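Local coordinates for protein trimethylamine-N-oxide reductase (Haemophilus influenzae, PDB 7L5I) that probably reduces S- or N-oxides such as trimethylamine N-oxide at a molybdenum centre carried by two pterin guanosine dinucleotide cofactors, at residues Leu77-Pro86 against Val530-Lys538; Val47-Gly58 against Gln70-Tyr78. All coordinates share one frame; numbering follows the deposited sequence.

Contact 1. Residues Leu77-Pro86 against Val530-Lys538; sequences LYSEARVKCP and VVPPQFEAK
The aliphatic chain of K84 lies over one face of the F535 ring, its CG 4.0 Å from the ring centroid and 15° off the normal, a CH-pi contact that lysine's long methylene run suits well. K84 stays extended until chi4 (109°), where the bend carries NZ past the ring to a salt bridge with E80 OE1 at 2.8 Å. F535 offers one face to K84 and an edge to R82, whose CD lies 4.0 Å from F535 CE2. The guanidinium stands at 79° to that ring and has Q534 CB over one face. Bent at chi3, R82 brings NH1 to the carbonyl oxygen of L77, at 3.1 Å, and to a salt bridge with E509, so its charge is met inside the protein.

Q534 turns its two amide ends to different partners: NE2 reaches P532 O of its own loop, while OE1 comes to the edge of the Y78 ring, 3.5 Å from CE1. At the apolar end L77 CD2 touches V531 CG2, and at the other end E536 N binds K84 O at 2.9 Å almost straight along the carbonyl bond. In this molybdopterin oxidoreductase fold the type II' beta turn Q534-A537, in the loop following strand 523-527, is thus tied to the loop after helix 73-78 at K84, while V531 and Q534 lie against the helix's last residues.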
loop_
_atom_site.group_PDB
_atom_site.type_symbol
_atom_site.label_atom_id
_atom_site.label_comp_id
_atom_site.label_asym_id
_atom_site.label_seq_id
_atom_site.Cartn_x
_atom_site.Cartn_y
_atom_site.Cartn_z
ATOM N N LEU A 77 15.849 6.945 -15.690
ATOM C CA LEU A 77 15.837 7.116 -17.132
ATOM C C LEU A 77 16.845 6.218 -17.833
ATOM O O LEU A 77 16.572 5.706 -18.932
ATOM C CB LEU A 77 16.140 8.572 -17.473
ATOM C CG LEU A 77 14.989 9.553 -17.346
ATOM C CD1 LEU A 77 15.480 10.960 -17.509
ATOM C CD2 LEU A 77 13.943 9.208 -18.382
ATOM N N TYR A 78 18.025 6.044 -17.250
ATOM C CA TYR A 78 19.160 5.490 -17.976
ATOM C C TYR A 78 19.592 4.129 -17.459
ATOM O O TYR A 78 20.605 3.594 -17.915
ATOM C CB TYR A 78 20.332 6.470 -17.910
ATOM C CG TYR A 78 19.981 7.864 -18.349
ATOM C CD1 TYR A 78 19.310 8.087 -19.544
ATOM C CD2 TYR A 78 20.292 8.964 -17.554
ATOM C CE1 TYR A 78 18.963 9.379 -19.948
ATOM C CE2 TYR A 78 19.965 10.251 -17.949
ATOM C CZ TYR A 78 19.305 10.456 -19.144
ATOM O OH TYR A 78 18.988 11.741 -19.528
ATOM N N SER A 79 18.827 3.540 -16.547
ATOM C CA SER A 79 19.204 2.273 -15.950
ATOM C C SER A 79 19.330 1.162 -16.985
ATOM O O SER A 79 18.521 1.031 -17.898
ATOM C CB SER A 79 18.164 1.871 -14.897
ATOM O OG SER A 79 18.393 0.544 -14.432
ATOM N N GLU A 80 20.339 0.313 -16.790
ATOM C CA GLU A 80 20.429 -0.890 -17.606
ATOM C C GLU A 80 19.404 -1.946 -17.202
ATOM O O GLU A 80 19.366 -3.008 -17.827
ATOM C CB GLU A 80 21.850 -1.449 -17.528
ATOM C CG GLU A 80 22.874 -0.573 -18.262
ATOM C CD GLU A 80 22.504 -0.343 -19.725
ATOM O OE1 GLU A 80 22.329 -1.339 -20.465
ATOM O OE2 GLU A 80 22.343 0.831 -20.128
ATOM N N ALA A 81 18.579 -1.694 -16.183
ATOM C CA ALA A 81 17.455 -2.569 -15.895
ATOM C C ALA A 81 16.235 -2.243 -16.726
ATOM O O ALA A 81 15.258 -2.991 -16.683
ATOM C CB ALA A 81 17.059 -2.496 -14.415
ATOM N N ARG A 82 16.259 -1.164 -17.510
ATOM C CA ARG A 82 15.063 -0.808 -18.255
ATOM C C ARG A 82 14.774 -1.821 -19.357
ATOM O O ARG A 82 15.677 -2.417 -19.953
ATOM C CB ARG A 82 15.201 0.570 -18.874
ATOM C CG ARG A 82 14.921 1.681 -17.894
ATOM C CD ARG A 82 14.736 2.954 -18.516
ATOM N NE ARG A 82 13.512 3.011 -19.329
ATOM C CZ ARG A 82 12.991 4.149 -19.740
ATOM N NH1 ARG A 82 13.556 5.294 -19.394
ATOM N NH2 ARG A 82 11.900 4.154 -20.496
ATOM N N VAL A 83 13.489 -2.017 -19.639
ATOM C CA VAL A 83 13.124 -2.780 -20.826
ATOM C C VAL A 83 13.385 -1.912 -22.050
ATOM O O VAL A 83 12.835 -0.813 -22.179
ATOM C CB VAL A 83 11.666 -3.232 -20.765
ATOM C CG1 VAL A 83 11.340 -4.160 -21.954
ATOM C CG2 VAL A 83 11.360 -3.923 -19.444
ATOM N N LYS A 84 14.254 -2.377 -22.936
ATOM C CA LYS A 84 14.695 -1.516 -24.030
ATOM C C LYS A 84 13.847 -1.663 -25.288
ATOM O O LYS A 84 13.700 -0.692 -26.042
ATOM C CB LYS A 84 16.159 -1.818 -24.368
ATOM C CG LYS A 84 17.096 -1.580 -23.203
ATOM C CD LYS A 84 18.539 -1.732 -23.614
ATOM C CE LYS A 84 19.484 -1.259 -22.501
ATOM N NZ LYS A 84 20.189 -2.391 -21.857
ATOM N N CYS A 85 13.309 -2.854 -25.544
ATOM C CA CYS A 85 12.573 -3.147 -26.765
ATOM C C CYS A 85 11.518 -4.195 -26.447
ATOM O O CYS A 85 11.631 -4.902 -25.441
ATOM C CB CYS A 85 13.498 -3.676 -27.868
ATOM S SG CYS A 85 15.051 -2.771 -28.103
ATOM N N PRO A 86 10.491 -4.333 -27.284
ATOM C CA PRO A 86 9.527 -5.434 -27.094
ATOM C C PRO A 86 10.233 -6.781 -27.143
ATOM O O PRO A 86 11.093 -7.013 -27.986
ATOM C CB PRO A 86 8.555 -5.257 -28.264
ATOM C CG PRO A 86 8.757 -3.830 -28.739
ATOM C CD PRO A 86 10.187 -3.517 -28.480
ATOM N N VAL A 530 10.575 15.776 -19.725
ATOM C CA VAL A 530 11.955 16.174 -19.510
ATOM C C VAL A 530 12.822 15.799 -20.703
ATOM O O VAL A 530 13.637 16.601 -21.171
ATOM C CB VAL A 530 12.503 15.515 -18.231
ATOM C CG1 VAL A 530 13.911 15.993 -18.010
ATOM C CG2 VAL A 530 11.624 15.823 -17.032
ATOM N N VAL A 531 12.664 14.566 -21.176
ATOM C CA VAL A 531 13.418 14.032 -22.313
ATOM C C VAL A 531 12.478 13.222 -23.183
ATOM O O VAL A 531 11.407 12.788 -22.737
ATOM C CB VAL A 531 14.590 13.148 -21.861
ATOM C CG1 VAL A 531 15.581 13.906 -20.977
ATOM C CG2 VAL A 531 14.042 11.932 -21.117
ATOM N N PRO A 532 12.875 12.952 -24.419
ATOM C CA PRO A 532 12.062 12.063 -25.284
ATOM C C PRO A 532 12.072 10.634 -24.764
ATOM O O PRO A 532 12.974 10.239 -24.006
ATOM C CB PRO A 532 12.749 12.160 -26.655
ATOM C CG PRO A 532 13.796 13.225 -26.532
ATOM C CD PRO A 532 14.097 13.441 -25.085
ATOM N N PRO A 533 11.115 9.805 -25.180
ATOM C CA PRO A 533 11.172 8.377 -24.842
ATOM C C PRO A 533 12.518 7.751 -25.146
ATOM O O PRO A 533 13.103 7.957 -26.226
ATOM C CB PRO A 533 10.060 7.773 -25.709
ATOM C CG PRO A 533 9.071 8.861 -25.806
ATOM C CD PRO A 533 9.902 10.127 -25.957
ATOM N N GLN A 534 13.010 6.981 -24.194
ATOM C CA GLN A 534 14.299 6.324 -24.263
ATOM C C GLN A 534 14.153 4.955 -24.911
ATOM O O GLN A 534 13.085 4.321 -24.873
ATOM C CB GLN A 534 14.901 6.162 -22.866
ATOM C CG GLN A 534 15.095 7.461 -22.096
ATOM C CD GLN A 534 16.080 8.366 -22.779
ATOM O OE1 GLN A 534 17.281 8.092 -22.790
ATOM N NE2 GLN A 534 15.579 9.425 -23.387
ATOM N N PHE A 535 15.261 4.483 -25.492
ATOM C CA PHE A 535 15.271 3.164 -26.121
ATOM C C PHE A 535 14.086 3.077 -27.062
ATOM O O PHE A 535 13.837 4.014 -27.822
ATOM C CB PHE A 535 15.261 2.093 -25.034
ATOM C CG PHE A 535 16.357 2.267 -24.016
ATOM C CD1 PHE A 535 17.673 2.112 -24.381
ATOM C CD2 PHE A 535 16.056 2.594 -22.696
ATOM C CE1 PHE A 535 18.701 2.252 -23.452
ATOM C CE2 PHE A 535 17.073 2.743 -21.760
ATOM C CZ PHE A 535 18.403 2.569 -22.148
ATOM N N GLU A 536 13.357 1.962 -27.054
ATOM C CA GLU A 536 12.142 1.837 -27.861
ATOM C C GLU A 536 10.878 1.890 -26.997
ATOM O O GLU A 536 9.831 1.382 -27.396
ATOM C CB GLU A 536 12.154 0.543 -28.679
ATOM C CG GLU A 536 13.274 0.458 -29.686
ATOM C CD GLU A 536 13.059 -0.664 -30.708
ATOM O OE1 GLU A 536 13.727 -0.646 -31.765
ATOM O OE2 GLU A 536 12.216 -1.561 -30.464
ATOM N N ALA A 537 10.967 2.510 -25.826
ATOM C CA ALA A 537 9.840 2.566 -24.908
ATOM C C ALA A 537 8.719 3.421 -25.480
ATOM O O ALA A 537 8.946 4.388 -26.210
ATOM C CB ALA A 537 10.286 3.129 -23.554
ATOM N N LYS A 538 7.482 3.044 -25.143
ATOM C CA LYS A 538 6.311 3.827 -25.486
ATOM C C LYS A 538 5.500 4.128 -24.235
ATOM O O LYS A 538 5.464 3.334 -23.301
ATOM C CB LYS A 538 5.376 3.087 -26.467
ATOM C CG LYS A 538 5.861 2.985 -27.893
ATOM C CD LYS A 538 4.815 2.252 -28.710
ATOM C CE LYS A 538 5.227 2.109 -30.167
ATOM N NZ LYS A 538 5.394 3.438 -30.812
#

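Contact 2. Residues Val47-Gly58 against Gln70-Tyr78; sequences VVVQDGKVVKSG and QTVVADQLY
S57 OG sits against the start of helix 73-78, giving its proton to Q70 O at 2.8 Å and accepting from V73 N at 3.3 Å. Water 3 donates to the same oxygen and accepts from A74 N, so two amides of the helix's first turn, which lack partners within the helix, are supplied by one small hydroxyl and its water. A chi1 of 65° turns OG onto Q70 O and V73 N. S57 CB packs tightly on V73 CG2. Water 2 joins S57 N, K56 NZ and T71 O, accepting from the first two and donating to the third.

The strands 43-50 and 53-59 form a beta hairpin, closed by a type I' turn from Q50 to K53 and carrying a classic bulge where V55 and K56 face V48; helix 73-78 packs on it, running at 148° to the short segment of strand 53-58. V54 fills the interface: CG1 meets V73 and A74, and CG2 presses on L77 CD1 at 3.5 Å, beta-branched bulk against small and branched side chains.

Near the turn, Y78 OH accepts from V54 N at 3.0 Å, an almost straight bond (169°), and water 1 links that hydroxyl to G52 O. K53 NZ stands 3.9 Å from the Y78 ring centroid, nearly on its normal, as a cation-pi partner; L77 CB covers the opposite face.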
loop_
_atom_site.group_PDB
_atom_site.type_symbol
_atom_site.label_atom_id
_atom_site.label_comp_id
_atom_site.label_asym_id
_atom_site.label_seq_id
_atom_site.Cartn_x
_atom_site.Cartn_y
_atom_site.Cartn_z
ATOM N N VAL A 47 14.015 19.043 -12.183
ATOM C CA VAL A 47 14.988 18.215 -12.903
ATOM C C VAL A 47 15.876 19.131 -13.733
ATOM O O VAL A 47 15.379 19.868 -14.578
ATOM C CB VAL A 47 14.303 17.173 -13.810
ATOM C CG1 VAL A 47 15.334 16.277 -14.434
ATOM C CG2 VAL A 47 13.308 16.348 -13.016
ATOM N N VAL A 48 17.188 19.064 -13.505
ATOM C CA VAL A 48 18.147 19.853 -14.268
ATOM C C VAL A 48 18.607 19.044 -15.472
ATOM O O VAL A 48 19.033 17.891 -15.338
ATOM C CB VAL A 48 19.350 20.260 -13.402
ATOM C CG1 VAL A 48 20.304 21.126 -14.231
ATOM C CG2 VAL A 48 18.900 20.989 -12.168
ATOM N N VAL A 49 18.530 19.665 -16.657
ATOM C CA VAL A 49 18.899 19.038 -17.915
ATOM C C VAL A 49 20.048 19.835 -18.514
ATOM O O VAL A 49 19.959 21.065 -18.622
ATOM C CB VAL A 49 17.709 19.004 -18.890
ATOM C CG1 VAL A 49 18.056 18.239 -20.139
ATOM C CG2 VAL A 49 16.495 18.405 -18.215
ATOM N N GLN A 50 21.100 19.129 -18.918
ATOM C CA GLN A 50 22.305 19.709 -19.503
ATOM C C GLN A 50 22.566 18.987 -20.821
ATOM O O GLN A 50 22.879 17.791 -20.824
ATOM C CB GLN A 50 23.494 19.571 -18.549
ATOM C CG GLN A 50 24.771 20.256 -19.006
ATOM C CD GLN A 50 24.638 21.768 -19.054
ATOM O OE1 GLN A 50 24.410 22.421 -18.032
ATOM N NE2 GLN A 50 24.771 22.332 -20.253
ATOM N N ASP A 51 22.407 19.700 -21.933
ATOM C CA ASP A 51 22.641 19.135 -23.264
ATOM C C ASP A 51 21.763 17.915 -23.517
ATOM O O ASP A 51 22.218 16.907 -24.054
ATOM C CB ASP A 51 24.112 18.752 -23.459
ATOM C CG ASP A 51 25.050 19.938 -23.370
ATOM O OD1 ASP A 51 24.677 21.036 -23.843
ATOM O OD2 ASP A 51 26.168 19.766 -22.827
ATOM N N GLY A 52 20.501 17.995 -23.115
ATOM C CA GLY A 52 19.589 16.888 -23.317
ATOM C C GLY A 52 19.760 15.700 -22.387
ATOM O O GLY A 52 19.094 14.683 -22.598
ATOM N N LYS A 53 20.618 15.785 -21.371
ATOM C CA LYS A 53 20.782 14.702 -20.402
ATOM C C LYS A 53 20.394 15.194 -19.015
ATOM O O LYS A 53 20.739 16.316 -18.636
ATOM C CB LYS A 53 22.228 14.163 -20.378
ATOM C CG LYS A 53 22.417 12.926 -19.481
ATOM C CD LYS A 53 23.525 11.972 -19.960
ATOM C CE LYS A 53 23.382 10.571 -19.333
ATOM N NZ LYS A 53 23.157 9.465 -20.331
ATOM N N VAL A 54 19.642 14.361 -18.277
ATOM C CA VAL A 54 19.309 14.677 -16.894
ATOM C C VAL A 54 20.544 14.515 -16.029
ATOM O O VAL A 54 21.187 13.446 -16.028
ATOM C CB VAL A 54 18.170 13.767 -16.387
ATOM C CG1 VAL A 54 17.951 13.959 -14.871
ATOM C CG2 VAL A 54 16.902 14.093 -17.144
ATOM N N VAL A 55 20.872 15.564 -15.282
ATOM C CA VAL A 55 22.042 15.569 -14.409
ATOM C C VAL A 55 21.711 15.787 -12.941
ATOM O O VAL A 55 22.569 15.529 -12.102
ATOM C CB VAL A 55 23.089 16.604 -14.869
ATOM C CG1 VAL A 55 23.694 16.158 -16.208
ATOM C CG2 VAL A 55 22.486 17.993 -14.987
ATOM N N LYS A 56 20.508 16.235 -12.589
ATOM C CA LYS A 56 20.179 16.415 -11.180
ATOM C C LYS A 56 18.668 16.413 -11.035
ATOM O O LYS A 56 17.954 16.931 -11.901
ATOM C CB LYS A 56 20.739 17.730 -10.613
ATOM C CG LYS A 56 20.735 17.830 -9.066
ATOM C CD LYS A 56 21.881 17.019 -8.471
ATOM C CE LYS A 56 21.870 16.971 -6.948
ATOM N NZ LYS A 56 20.634 16.312 -6.404
ATOM N N SER A 57 18.196 15.848 -9.933
ATOM C CA SER A 57 16.787 15.973 -9.570
ATOM C C SER A 57 16.680 16.159 -8.067
ATOM O O SER A 57 17.519 15.679 -7.287
ATOM C CB SER A 57 15.971 14.761 -10.056
ATOM O OG SER A 57 16.339 13.567 -9.422
ATOM N N GLY A 58 15.658 16.904 -7.666
ATOM C CA GLY A 58 15.383 17.143 -6.269
ATOM C C GLY A 58 14.033 17.806 -6.118
ATOM O O GLY A 58 13.274 17.933 -7.075
ATOM N N GLN A 70 13.459 11.584 -4.388
ATOM C CA GLN A 70 13.393 12.592 -5.425
ATOM C C GLN A 70 14.680 12.740 -6.221
ATOM O O GLN A 70 14.701 13.520 -7.182
ATOM C CB GLN A 70 13.043 13.957 -4.803
ATOM C CG GLN A 70 11.724 13.955 -4.029
ATOM C CD GLN A 70 11.543 15.161 -3.119
ATOM O OE1 GLN A 70 12.511 15.819 -2.711
ATOM N NE2 GLN A 70 10.289 15.420 -2.742
ATOM N N THR A 71 15.749 12.045 -5.836
ATOM C CA THR A 71 17.083 12.372 -6.316
ATOM C C THR A 71 17.584 11.445 -7.417
ATOM O O THR A 71 18.733 11.593 -7.843
ATOM C CB THR A 71 18.090 12.362 -5.151
ATOM O OG1 THR A 71 18.186 11.035 -4.599
ATOM C CG2 THR A 71 17.676 13.356 -4.060
ATOM N N VAL A 72 16.759 10.526 -7.922
ATOM C CA VAL A 72 17.274 9.501 -8.833
ATOM C C VAL A 72 16.540 9.425 -10.172
ATOM O O VAL A 72 16.448 8.355 -10.776
ATOM C CB VAL A 72 17.279 8.112 -8.138
ATOM C CG1 VAL A 72 18.322 8.086 -7.010
ATOM C CG2 VAL A 72 15.905 7.738 -7.579
ATOM N N VAL A 73 16.120 10.583 -10.702
ATOM C CA VAL A 73 15.461 10.613 -12.005
ATOM C C VAL A 73 16.405 10.082 -13.091
ATOM O O VAL A 73 16.009 9.290 -13.953
ATOM C CB VAL A 73 14.959 12.029 -12.333
ATOM C CG1 VAL A 73 14.484 12.122 -13.797
ATOM C CG2 VAL A 73 13.806 12.409 -11.436
ATOM N N ALA A 74 17.666 10.533 -13.077
ATOM C CA ALA A 74 18.632 10.040 -14.060
ATOM C C ALA A 74 18.761 8.519 -14.005
ATOM O O ALA A 74 18.755 7.857 -15.044
ATOM C CB ALA A 74 19.999 10.697 -13.846
ATOM N N ASP A 75 18.876 7.942 -12.794
ATOM C CA ASP A 75 18.956 6.487 -12.674
ATOM C C ASP A 75 17.719 5.817 -13.251
ATOM O O ASP A 75 17.808 4.751 -13.855
ATOM C CB ASP A 75 19.102 6.038 -11.226
ATOM C CG ASP A 75 20.465 6.338 -10.625
ATOM O OD1 ASP A 75 21.338 6.918 -11.295
ATOM O OD2 ASP A 75 20.634 5.975 -9.441
ATOM N N GLN A 76 16.545 6.420 -13.047
ATOM C CA GLN A 76 15.329 5.824 -13.588
ATOM C C GLN A 76 15.342 5.849 -15.111
ATOM O O GLN A 76 14.824 4.937 -15.757
ATOM C CB GLN A 76 14.098 6.569 -13.089
ATOM C CG GLN A 76 13.800 6.361 -11.600
ATOM C CD GLN A 76 12.576 7.152 -11.174
ATOM O OE1 GLN A 76 12.664 8.270 -10.680
ATOM N NE2 GLN A 76 11.409 6.570 -11.408
ATOM N N LEU A 77 15.849 6.945 -15.690
ATOM C CA LEU A 77 15.837 7.116 -17.132
ATOM C C LEU A 77 16.845 6.218 -17.833
ATOM O O LEU A 77 16.572 5.706 -18.932
ATOM C CB LEU A 77 16.140 8.572 -17.473
ATOM C CG LEU A 77 14.989 9.553 -17.346
ATOM C CD1 LEU A 77 15.480 10.960 -17.509
ATOM C CD2 LEU A 77 13.943 9.208 -18.382
ATOM N N TYR A 78 18.025 6.044 -17.250
ATOM C CA TYR A 78 19.160 5.490 -17.976
ATOM C C TYR A 78 19.592 4.129 -17.459
ATOM O O TYR A 78 20.605 3.594 -17.915
ATOM C CB TYR A 78 20.332 6.470 -17.910
ATOM C CG TYR A 78 19.981 7.864 -18.349
ATOM C CD1 TYR A 78 19.310 8.087 -19.544
ATOM C CD2 TYR A 78 20.292 8.964 -17.554
ATOM C CE1 TYR A 78 18.963 9.379 -19.948
ATOM C CE2 TYR A 78 19.965 10.251 -17.949
ATOM C CZ TYR A 78 19.305 10.456 -19.144
ATOM O OH TYR A 78 18.988 11.741 -19.528
HETATM O O HOH W 1 18.599 12.110 -22.174
HETATM O O HOH W 2 20.047 13.930 -8.449
HETATM O O HOH W 3 18.701 12.571 -11.107
#

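Both contacts use the end of helix 73-78, where L77 and Y78 serve each in turn: contact 2 sets the helix on the N-terminal hairpin, and contact 1 joins its exit to a loop more than 440 residues further along the chain. V530, in the loop of contact 1, packs its CG1 on V47, V49 and V54 of contact 2's hairpin. Each contact is partly buried, its centre about 26 to 27 Å from the centre of the chain. Contact 1 has one hydrogen bond between its segments and relies largely on long side chains laid across one another, whereas contact 2 is rich in direct and water-mediated bonds between the hairpin and both ends of the helix.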